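PDB 5FP1: tonb-dependent siderophore receptor from Acinetobacter baumannii, which probably takes part in the first step of iron uptake, binding iron-chelating siderophores at the outer membrane, and may bind ferric enterobactin with micromolar affinity. Local coordinates for residues E110-E115 with G202-I207; V114-V119 with N138-V143. All blocks are in the same frame, centred on the assembly; numbering follows the deposited sequence.

Contact 1 (E110-E115 with G202-I207); sequences EMFAVE and GIAPSI
The ring of F112 reaches the main chain of the barrel strand around G202, meeting it obliquely. Its CZ lies 3.7 Å from G202 C and equally near the amide of I203, and because G202 has no side chain the ring can come this close to the backbone. Beside it, A204 supplies one methyl to two partners: its CB is 4.1 Å from F112 CE2 and 4.0 Å from A113 CB. The F112 ring is also packed from within its own segment, since A113 CB stands over the middle of one face, 4.1 Å above the plane. This follows from chi1 of 84°, which sets CG between the backbone N and carbonyl carbon and turns the ring back beneath the next residue. Beyond the strand, L183 and A181 touch the ring, and Y222 meets it with planes inclined by about 25°. The contact is small, burying 145 Å² over both segments.

Polar bonds hold the loop in shape rather than joining the two segments. M111 to V114 form a type I turn, closed by V114 N to M111 O at 3.0 Å. Ahead of the turn, the E110 carboxylate reaches forward to the amides that follow it: OE1 accepts F112 N at 2.9 Å, nearly in line with its C-O bond, and takes a weak second bond from M111 N. The other oxygen, OE2, makes salt bridges with R163 and R200 of the barrel wall, so this buried carboxylate faces two positive charges that would probably keep it ionised. The arrangement is that of a TonB-dependent receptor, in which a loop of the plug domain rests against the inner side of the surrounding beta-barrel, here on strand 197-209.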
ATOM      1  N   GLU A 110       0.059   7.021   7.209  1.00 17.33           N
ATOM      2  CA  GLU A 110       1.208   7.727   7.781  1.00 19.25           C
ATOM      3  C   GLU A 110       2.241   6.791   8.368  1.00 16.60           C
ATOM      4  O   GLU A 110       1.939   5.637   8.724  1.00 20.11           O
ATOM      5  CB  GLU A 110       0.763   8.659   8.924  1.00 17.74           C
ATOM      6  CG  GLU A 110       0.896  10.147   8.618  1.00 18.09           C
ATOM      7  CD  GLU A 110       2.272  10.731   8.936  1.00 20.70           C
ATOM      8  OE1 GLU A 110       3.045  10.072   9.644  1.00 19.17           O
ATOM      9  OE2 GLU A 110       2.579  11.867   8.470  1.00 17.98           O
ATOM     10  N   MET A 111       3.441   7.320   8.547  1.00 16.65           N
ATOM     11  CA  MET A 111       4.522   6.530   9.150  1.00 17.26           C
ATOM     12  C   MET A 111       4.785   6.855  10.630  1.00 20.65           C
ATOM     13  O   MET A 111       5.621   6.195  11.236  1.00 20.14           O
ATOM     14  CB  MET A 111       5.811   6.727   8.363  1.00 18.76           C
ATOM     15  CG  MET A 111       5.758   6.204   6.926  1.00 19.56           C
ATOM     16  SD  MET A 111       5.472   4.425   6.833  1.00 21.53           S
ATOM     17  CE  MET A 111       7.065   3.862   7.419  1.00 25.17           C
ATOM     18  N   PHE A 112       4.089   7.831  11.223  1.00 20.81           N
ATOM     19  CA  PHE A 112       4.514   8.317  12.554  1.00 20.76           C
ATOM     20  C   PHE A 112       4.428   7.269  13.643  1.00 24.37           C
ATOM     21  O   PHE A 112       5.244   7.275  14.554  1.00 21.42           O
ATOM     22  CB  PHE A 112       3.791   9.596  13.003  1.00 19.23           C
ATOM     23  CG  PHE A 112       2.459   9.371  13.660  1.00 20.20           C
ATOM     24  CD1 PHE A 112       1.310   9.206  12.896  1.00 20.07           C
ATOM     25  CD2 PHE A 112       2.337   9.394  15.050  1.00 23.20           C
ATOM     26  CE1 PHE A 112       0.075   9.037  13.483  1.00 20.69           C
ATOM     27  CE2 PHE A 112       1.095   9.247  15.644  1.00 21.71           C
ATOM     28  CZ  PHE A 112      -0.035   9.056  14.865  1.00 21.44           C
ATOM     29  N   ALA A 113       3.471   6.358  13.565  1.00 19.61           N
ATOM     30  CA  ALA A 113       3.349   5.317  14.573  1.00 22.33           C
ATOM     31  C   ALA A 113       3.886   3.973  14.109  1.00 21.10           C
ATOM     32  O   ALA A 113       3.594   2.951  14.727  1.00 23.46           O
ATOM     33  CB  ALA A 113       1.904   5.153  14.979  1.00 21.85           C
ATOM     34  N   VAL A 114       4.663   3.980  13.040  1.00 19.91           N
ATOM     35  CA  VAL A 114       5.131   2.744  12.404  1.00 19.28           C
ATOM     36  C   VAL A 114       6.575   2.419  12.801  1.00 21.19           C
ATOM     37  O   VAL A 114       7.468   3.222  12.612  1.00 22.35           O
ATOM     38  CB  VAL A 114       5.054   2.843  10.876  1.00 19.34           C
ATOM     39  CG1 VAL A 114       5.591   1.582  10.221  1.00 22.82           C
ATOM     40  CG2 VAL A 114       3.635   3.088  10.424  1.00 20.50           C
ATOM     41  N   GLU A 115       6.779   1.208  13.312  1.00 21.18           N
ATOM     42  CA  GLU A 115       8.114   0.656  13.601  1.00 22.16           C
ATOM     43  C   GLU A 115       8.829   0.201  12.315  1.00 19.71           C
ATOM     44  O   GLU A 115       9.962   0.582  12.029  1.00 22.41           O
ATOM     45  CB  GLU A 115       7.916  -0.552  14.540  1.00 26.26           C
ATOM     46  CG  GLU A 115       9.201  -1.240  14.993  1.00 32.19           C
ATOM     47  CD  GLU A 115       9.956  -0.452  16.071  1.00 39.28           C
ATOM     48  OE1 GLU A 115       9.404   0.505  16.660  1.00 32.11           O
ATOM     49  OE2 GLU A 115      11.116  -0.791  16.324  1.00 44.43           O
ATOM     50  N   GLY A 202      -2.162  13.466  14.336  1.00 19.62           N
ATOM     51  CA  GLY A 202      -2.420  12.143  14.844  1.00 17.95           C
ATOM     52  C   GLY A 202      -1.952  11.937  16.270  1.00 20.37           C
ATOM     53  O   GLY A 202      -1.101  12.665  16.788  1.00 18.47           O
ATOM     54  N   ILE A 203      -2.492  10.900  16.883  1.00 18.05           N
ATOM     55  CA  ILE A 203      -2.057  10.477  18.187  1.00 20.35           C
ATOM     56  C   ILE A 203      -2.207   8.966  18.269  1.00 22.68           C
ATOM     57  O   ILE A 203      -3.138   8.375  17.682  1.00 19.83           O
ATOM     58  CB  ILE A 203      -2.879  11.213  19.293  1.00 18.95           C
ATOM     59  CG1 ILE A 203      -2.285  10.945  20.685  1.00 26.49           C
ATOM     60  CG2 ILE A 203      -4.320  10.795  19.267  1.00 21.89           C
ATOM     61  CD1 ILE A 203      -2.855  11.877  21.755  1.00 29.66           C
ATOM     62  N   ALA A 204      -1.274   8.329  18.976  1.00 19.22           N
ATOM     63  CA  ALA A 204      -1.261   6.881  19.122  1.00 18.33           C
ATOM     64  C   ALA A 204      -0.792   6.501  20.526  1.00 19.89           C
ATOM     65  O   ALA A 204       0.387   6.235  20.704  1.00 21.67           O
ATOM     66  CB  ALA A 204      -0.306   6.247  18.122  1.00 18.90           C
ATOM     67  N   PRO A 205      -1.703   6.495  21.488  1.00 22.40           N
ATOM     68  CA  PRO A 205      -1.418   6.060  22.847  1.00 23.58           C
ATOM     69  C   PRO A 205      -1.663   4.573  23.061  1.00 22.14           C
ATOM     70  O   PRO A 205      -2.646   4.005  22.549  1.00 21.83           O
ATOM     71  CB  PRO A 205      -2.413   6.863  23.657  1.00 23.11           C
ATOM     72  CG  PRO A 205      -3.589   7.013  22.758  1.00 24.94           C
ATOM     73  CD  PRO A 205      -3.099   6.941  21.345  1.00 21.39           C
ATOM     74  N   SER A 206      -0.803   3.943  23.852  1.00 22.09           N
ATOM     75  CA  SER A 206      -1.065   2.582  24.264  1.00 20.34           C
ATOM     76  C   SER A 206      -0.566   2.293  25.693  1.00 18.64           C
ATOM     77  O   SER A 206       0.281   3.003  26.220  1.00 22.82           O
ATOM     78  CB  SER A 206      -0.399   1.618  23.291  1.00 20.78           C
ATOM     79  OG  SER A 206       0.961   1.880  23.208  1.00 22.09           O
ATOM     80  N   ILE A 207      -1.065   1.210  26.259  1.00 22.10           N
ATOM     81  CA  ILE A 207      -0.569   0.759  27.550  1.00 23.08           C
ATOM     82  C   ILE A 207      -0.528  -0.742  27.593  1.00 21.67           C
ATOM     83  O   ILE A 207      -1.394  -1.406  27.036  1.00 24.78           O
ATOM     84  CB  ILE A 207      -1.429   1.356  28.699  1.00 23.15           C
ATOM     85  CG1 ILE A 207      -0.877   0.935  30.075  1.00 32.29           C
ATOM     86  CG2 ILE A 207      -2.883   0.975  28.572  1.00 25.30           C
ATOM     87  CD1 ILE A 207      -1.562   1.688  31.202  1.00 34.22           C
TER

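Contact 2 (V114-V119 with N138-V143); sequences VEQVEV and NMISKV
I140 O draws in two donors from the facing strand: E115 N at 2.8 Å, lying in the carbonyl plane, and the CA-H of V114 as a longer CH···O contact. This is where a beta bulge interrupts an antiparallel pair in the plug-domain sheet, the register slipping by one between V114 and Q116. Beyond it the ladder is regular. I140 N reaches Q116 O at 3.0 Å, and E118 and N138 are an antiparallel hydrogen-bonded pair, joined by two backbone bonds, in which E118 N points almost straight at N138 O (2.9 Å, 176°).

On the sheet face carrying Q116, E118, N138 and I140, the side chains of Q116 and I140 run side by side, with Q116 CG 3.7 Å from I140 CG1. With chi1 at 65°, Q116 has CG between its backbone N and carbonyl carbon, and from there the chain extends toward E118. Its NE2 donates to the anti lone pair of E118 OE2 at 2.9 Å, the acceptor lying in the amide plane. That oxygen also accepts A29 N, and the carboxylate passes over I140 CG1 and CD1. On the face of V117 and M139, the methionine bends at chi3 (84°), which brings CE against V114 CG2 at a tight 3.4 Å, the two side chains crossing nearly at right angles.

At the bulge, the aliphatic part of K142 crosses E115, its CG beside the carboxylate OE1, while NZ bonds F112 O and, weakly, a water bound to V114 O. N138 OD1 accepts G100 N, and S28 OG bonds E118 OE1. A second water ties the strands together, donating to E118 OE1 at 2.8 Å and accepting from N138 ND2 at 3.0 Å.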
ATOM      1  N   VAL A 114       4.663   3.980  13.040  1.00 19.91           N
ATOM      2  CA  VAL A 114       5.131   2.744  12.404  1.00 19.28           C
ATOM      3  C   VAL A 114       6.575   2.419  12.801  1.00 21.19           C
ATOM      4  O   VAL A 114       7.468   3.222  12.612  1.00 22.35           O
ATOM      5  CB  VAL A 114       5.054   2.843  10.876  1.00 19.34           C
ATOM      6  CG1 VAL A 114       5.591   1.582  10.221  1.00 22.82           C
ATOM      7  CG2 VAL A 114       3.635   3.088  10.424  1.00 20.50           C
ATOM      8  N   GLU A 115       6.779   1.208  13.312  1.00 21.18           N
ATOM      9  CA  GLU A 115       8.114   0.656  13.601  1.00 22.16           C
ATOM     10  C   GLU A 115       8.829   0.201  12.315  1.00 19.71           C
ATOM     11  O   GLU A 115       9.962   0.582  12.029  1.00 22.41           O
ATOM     12  CB  GLU A 115       7.916  -0.552  14.540  1.00 26.26           C
ATOM     13  CG  GLU A 115       9.201  -1.240  14.993  1.00 32.19           C
ATOM     14  CD  GLU A 115       9.956  -0.452  16.071  1.00 39.28           C
ATOM     15  OE1 GLU A 115       9.404   0.505  16.660  1.00 32.11           O
ATOM     16  OE2 GLU A 115      11.116  -0.791  16.324  1.00 44.43           O
ATOM     17  N   GLN A 116       8.141  -0.632  11.528  1.00 20.70           N
ATOM     18  CA  GLN A 116       8.670  -1.142  10.260  1.00 18.16           C
ATOM     19  C   GLN A 116       7.527  -1.574   9.363  1.00 17.63           C
ATOM     20  O   GLN A 116       6.413  -1.701   9.822  1.00 19.67           O
ATOM     21  CB  GLN A 116       9.624  -2.333  10.482  1.00 17.63           C
ATOM     22  CG  GLN A 116       8.968  -3.557  11.063  1.00 18.74           C
ATOM     23  CD  GLN A 116       9.947  -4.489  11.761  1.00 23.82           C
ATOM     24  OE1 GLN A 116      10.924  -4.044  12.349  1.00 25.32           O
ATOM     25  NE2 GLN A 116       9.656  -5.773  11.735  1.00 22.27           N
ATOM     26  N   VAL A 117       7.812  -1.769   8.074  1.00 17.87           N
ATOM     27  CA  VAL A 117       6.798  -2.202   7.129  1.00 17.22           C
ATOM     28  C   VAL A 117       7.293  -3.521   6.519  1.00 19.92           C
ATOM     29  O   VAL A 117       8.414  -3.604   6.038  1.00 20.10           O
ATOM     30  CB  VAL A 117       6.607  -1.187   5.981  1.00 18.50           C
ATOM     31  CG1 VAL A 117       5.485  -1.656   5.068  1.00 22.96           C
ATOM     32  CG2 VAL A 117       6.301   0.197   6.522  1.00 18.94           C
ATOM     33  N   GLU A 118       6.464  -4.548   6.571  1.00 16.62           N
ATOM     34  CA  GLU A 118       6.824  -5.844   6.044  1.00 17.62           C
ATOM     35  C   GLU A 118       6.054  -6.123   4.775  1.00 18.23           C
ATOM     36  O   GLU A 118       4.790  -6.181   4.780  1.00 17.64           O
ATOM     37  CB  GLU A 118       6.558  -6.923   7.090  1.00 18.83           C
ATOM     38  CG  GLU A 118       7.303  -6.671   8.391  1.00 20.76           C
ATOM     39  CD  GLU A 118       7.247  -7.829   9.363  1.00 22.75           C
ATOM     40  OE1 GLU A 118       6.604  -8.878   9.067  1.00 21.79           O
ATOM     41  OE2 GLU A 118       7.857  -7.673  10.433  1.00 22.68           O
ATOM     42  N   VAL A 119       6.795  -6.304   3.683  1.00 16.93           N
ATOM     43  CA  VAL A 119       6.186  -6.600   2.384  1.00 16.45           C
ATOM     44  C   VAL A 119       6.369  -8.075   2.037  1.00 19.88           C
ATOM     45  O   VAL A 119       7.495  -8.534   1.760  1.00 19.58           O
ATOM     46  CB  VAL A 119       6.797  -5.741   1.290  1.00 19.53           C
ATOM     47  CG1 VAL A 119       6.076  -5.944  -0.030  1.00 21.99           C
ATOM     48  CG2 VAL A 119       6.758  -4.256   1.682  1.00 23.32           C
ATOM     49  N   ASN A 138       2.161  -5.244   5.524  1.00 15.48           N
ATOM     50  CA  ASN A 138       1.790  -5.304   6.934  1.00 18.38           C
ATOM     51  C   ASN A 138       2.591  -4.253   7.670  1.00 17.88           C
ATOM     52  O   ASN A 138       3.828  -4.304   7.696  1.00 17.66           O
ATOM     53  CB  ASN A 138       2.078  -6.709   7.486  1.00 18.29           C
ATOM     54  CG  ASN A 138       1.601  -6.886   8.921  1.00 19.69           C
ATOM     55  OD1 ASN A 138       0.796  -6.084   9.452  1.00 19.40           O
ATOM     56  ND2 ASN A 138       2.127  -7.915   9.584  1.00 19.38           N
ATOM     57  N   MET A 139       1.914  -3.236   8.184  1.00 17.29           N
ATOM     58  CA  MET A 139       2.580  -2.168   8.910  1.00 19.22           C
ATOM     59  C   MET A 139       2.610  -2.534  10.407  1.00 17.04           C
ATOM     60  O   MET A 139       1.583  -2.848  10.999  1.00 17.88           O
ATOM     61  CB  MET A 139       1.893  -0.822   8.634  1.00 19.43           C
ATOM     62  CG  MET A 139       2.066  -0.365   7.159  1.00 22.11           C
ATOM     63  SD  MET A 139       1.032   1.063   6.907  1.00 36.55           S
ATOM     64  CE  MET A 139       2.137   2.293   7.526  1.00 35.30           C
ATOM     65  N   ILE A 140       3.800  -2.511  10.993  1.00 16.41           N
ATOM     66  CA  ILE A 140       4.022  -2.949  12.378  1.00 16.69           C
ATOM     67  C   ILE A 140       4.071  -1.685  13.238  1.00 16.98           C
ATOM     68  O   ILE A 140       4.841  -0.797  12.958  1.00 20.57           O
ATOM     69  CB  ILE A 140       5.382  -3.661  12.534  1.00 16.21           C
ATOM     70  CG1 ILE A 140       5.518  -4.804  11.521  1.00 18.41           C
ATOM     71  CG2 ILE A 140       5.603  -4.161  13.958  1.00 20.10           C
ATOM     72  CD1 ILE A 140       4.424  -5.829  11.589  1.00 19.66           C
ATOM     73  N   SER A 141       3.226  -1.612  14.256  1.00 18.50           N
ATOM     74  CA  SER A 141       3.038  -0.387  15.026  1.00 20.57           C
ATOM     75  C   SER A 141       4.013  -0.335  16.184  1.00 22.90           C
ATOM     76  O   SER A 141       4.385  -1.373  16.751  1.00 21.52           O
ATOM     77  CB  SER A 141       1.629  -0.333  15.613  1.00 23.19           C
ATOM     78  OG  SER A 141       0.655  -0.431  14.609  1.00 25.80           O
ATOM     79  N   LYS A 142       4.405   0.875  16.530  1.00 24.31           N
ATOM     80  CA  LYS A 142       5.101   1.140  17.781  1.00 27.82           C
ATOM     81  C   LYS A 142       4.120   0.944  18.918  1.00 24.77           C
ATOM     82  O   LYS A 142       3.074   1.564  18.939  1.00 32.11           O
ATOM     83  CB  LYS A 142       5.569   2.582  17.804  1.00 28.19           C
ATOM     84  CG  LYS A 142       6.679   2.872  16.806  1.00 30.48           C
ATOM     85  CD  LYS A 142       6.875   4.371  16.632  1.00 31.75           C
ATOM     86  CE  LYS A 142       8.135   4.628  15.831  1.00 40.14           C
ATOM     87  NZ  LYS A 142       8.104   5.958  15.178  1.00 52.41           N
ATOM     88  N   VAL A 143       4.483   0.139  19.891  1.00 27.38           N
ATOM     89  CA  VAL A 143       3.647   0.017  21.072  1.00 33.57           C
ATOM     90  C   VAL A 143       4.448   0.093  22.406  1.00 30.29           C
ATOM     91  O   VAL A 143       5.664  -0.086  22.434  1.00 27.72           O
ATOM     92  CB  VAL A 143       2.776  -1.257  20.981  1.00 42.52           C
ATOM     93  CG1 VAL A 143       3.639  -2.504  20.916  1.00 36.00           C
ATOM     94  CG2 VAL A 143       1.795  -1.329  22.140  1.00 60.89           C
TER
HETATM   95  O   HOH W   1       8.137   5.921  11.800  1.00 39.83           O
HETATM   96  O   HOH W   2       4.086  -9.450   7.935  1.00 20.06           O

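The two contacts lie with centres about 10 Å apart and share V114 and E115, at the start of strand 114-121. Along the chain, 110-115 overlaps 114-119, then comes 138-143, on the neighbouring strand 135-141, and last 202-207 in the barrel. Contact 2 thus pairs neighbouring strands inside the plug sheet, whereas contact 1 joins the plug to the barrel wall. They touch through K142, whose N probably hydrogen-bonds A113 O (2.9 Å), and V143 CG2 packs on S206 OG. The same corner of the plug thus both continues into its own sheet and rests against the barrel.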